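Local coordinates for protein cytolethal distending toxin subunit A (PDB 1SR4) that probably forms with CdtC the heterodimer required to deliver the CdtB genotoxin to host cells, and is a ricin-type lectin-like subunit, at residues A151-S156 with G160-Y165. Sequence-based numbering, arbitrary orientation.
Sequences AVVIKS and GRCVTY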
# COMPACT_ATOMS: atom_id res chain seq x y z
N ALA A 151 -4.84 -0.70 10.72
CA ALA A 151 -6.26 -0.79 10.44
C ALA A 151 -6.74 0.68 10.33
O ALA A 151 -5.94 1.60 10.50
CB ALA A 151 -6.98 -1.48 11.61
N VAL A 152 -8.01 0.89 10.03
CA VAL A 152 -8.52 2.26 9.94
C VAL A 152 -9.86 2.42 10.66
O VAL A 152 -10.59 1.45 10.89
CB VAL A 152 -8.76 2.71 8.46
CG1 VAL A 152 -7.45 2.73 7.67
CG2 VAL A 152 -9.79 1.79 7.77
N VAL A 153 -10.17 3.66 11.02
CA VAL A 153 -11.45 3.98 11.62
C VAL A 153 -12.12 4.82 10.53
O VAL A 153 -11.46 5.65 9.90
CB VAL A 153 -11.28 4.74 12.95
CG1 VAL A 153 -12.56 5.47 13.35
CG2 VAL A 153 -10.95 3.73 14.04
N ILE A 154 -13.40 4.57 10.27
CA ILE A 154 -14.12 5.28 9.21
C ILE A 154 -15.01 6.37 9.80
O ILE A 154 -15.99 6.08 10.49
CB ILE A 154 -14.97 4.31 8.40
CG1 ILE A 154 -14.08 3.17 7.87
CG2 ILE A 154 -15.64 5.05 7.27
CD1 ILE A 154 -14.86 2.04 7.17
N LYS A 155 -14.68 7.62 9.50
CA LYS A 155 -15.42 8.75 10.04
C LYS A 155 -16.31 9.46 9.03
O LYS A 155 -15.84 9.91 7.98
CB LYS A 155 -14.43 9.75 10.65
CG LYS A 155 -15.06 10.86 11.47
CD LYS A 155 -13.95 11.74 12.05
CE LYS A 155 -14.49 12.74 13.06
NZ LYS A 155 -13.39 13.65 13.52
N SER A 156 -17.60 9.54 9.34
CA SER A 156 -18.54 10.25 8.49
C SER A 156 -18.15 11.73 8.59
O SER A 156 -18.08 12.29 9.70
CB SER A 156 -19.97 10.07 8.99
OG SER A 156 -20.83 11.04 8.39
N GLY A 160 -19.50 13.59 11.61
CA GLY A 160 -18.43 13.72 12.58
C GLY A 160 -18.46 12.52 13.50
O GLY A 160 -17.94 12.58 14.61
N ARG A 161 -19.08 11.42 13.05
CA ARG A 161 -19.18 10.21 13.86
C ARG A 161 -18.54 9.02 13.11
O ARG A 161 -18.45 9.04 11.89
CB ARG A 161 -20.64 9.91 14.18
CG ARG A 161 -21.30 10.97 15.07
CD ARG A 161 -22.55 10.43 15.77
NE ARG A 161 -23.65 10.13 14.85
CZ ARG A 161 -24.79 9.55 15.24
NH1 ARG A 161 -24.96 9.21 16.50
NH2 ARG A 161 -25.75 9.31 14.37
N CYS A 162 -18.12 8.00 13.85
CA CYS A 162 -17.47 6.85 13.25
C CYS A 162 -18.33 5.61 13.10
O CYS A 162 -19.23 5.35 13.91
CB CYS A 162 -16.20 6.54 14.06
SG CYS A 162 -14.91 7.79 13.73
N VAL A 163 -18.05 4.84 12.05
CA VAL A 163 -18.77 3.61 11.75
C VAL A 163 -18.43 2.58 12.82
O VAL A 163 -17.27 2.17 12.98
CB VAL A 163 -18.40 3.11 10.35
CG1 VAL A 163 -19.18 1.85 10.00
CG2 VAL A 163 -18.66 4.23 9.34
N THR A 164 -19.45 2.16 13.55
CA THR A 164 -19.33 1.25 14.69
C THR A 164 -20.10 -0.05 14.46
O THR A 164 -21.13 -0.05 13.78
CB THR A 164 -19.92 1.96 15.94
OG1 THR A 164 -19.33 3.26 16.04
CG2 THR A 164 -19.67 1.16 17.22
N TYR A 165 -19.61 -1.15 15.03
CA TYR A 165 -20.29 -2.43 14.88
C TYR A 165 -19.99 -3.33 16.06
O TYR A 165 -19.04 -3.09 16.80
CB TYR A 165 -19.84 -3.13 13.58
CG TYR A 165 -18.37 -3.48 13.59
CD1 TYR A 165 -17.93 -4.76 13.97
CD2 TYR A 165 -17.42 -2.53 13.24
CE1 TYR A 165 -16.57 -5.07 14.00
CE2 TYR A 165 -16.06 -2.82 13.27
CZ TYR A 165 -15.63 -4.08 13.65
OH TYR A 165 -14.28 -4.33 13.71
O HOH W 1 -14.85 3.25 12.33
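Cys162 carries SG opposite its own carbonyl carbon (chi1 -73°), and Val153 CG1 lies anti to the backbone N (chi1 161°), beside the carbonyl carbon; Val153 CG1 and Cys162 SG meet at 3.3 Å, a tight approach. Lys155 CB and CG lie along the same sulfur, CB 3.7 Å from Cys162 SG, and the extended chain carries CE beside Gly160 O. The sulfur is disulfide-bonded to Cys181 and packs between Val153 CG1 and Lys155 CB. Separate from it, Ile154 and Val163 cross at a slant, CG2 to CG2 at 3.8 Å; Trp193 adds packing on Ile154 and Leu178 on Val163.

Backbone bonds join strands 152-156 and 162-165 around the single bridge of Lys155 with Cys162. Val163 N donates to Ile154 O at 2.9 Å, while Ser156 N donates to Arg161 O at 2.7 Å. Beyond the bridge the chain turns: Gly160 N reaches Ser156 O at 2.7 Å from above the carbonyl plane in a bent bond, and Gly160 itself has a positive phi. Ser156 OG bonds Gln159 N inside that turn; Arg161 NE is hydrogen-bonded to Gln159 OE1 and NH2 to Asn126 OD1.

On the other side of the Ile154-Val163 pair one water takes the place of the return bond, accepting from Ile154 N and donating to Val163 O at 2.7 Å; beyond it the strands part, their directions 121° apart. This is a splayed hairpin of the ricin-type beta-trefoil: strand 152-156 pairs on with 142-146, and 162-165 with 176-179. The chemistry implies a short backbone ladder that holds at the turn and passes to water where the strands part, the water satisfying Ile154 N and Val163 O at that point.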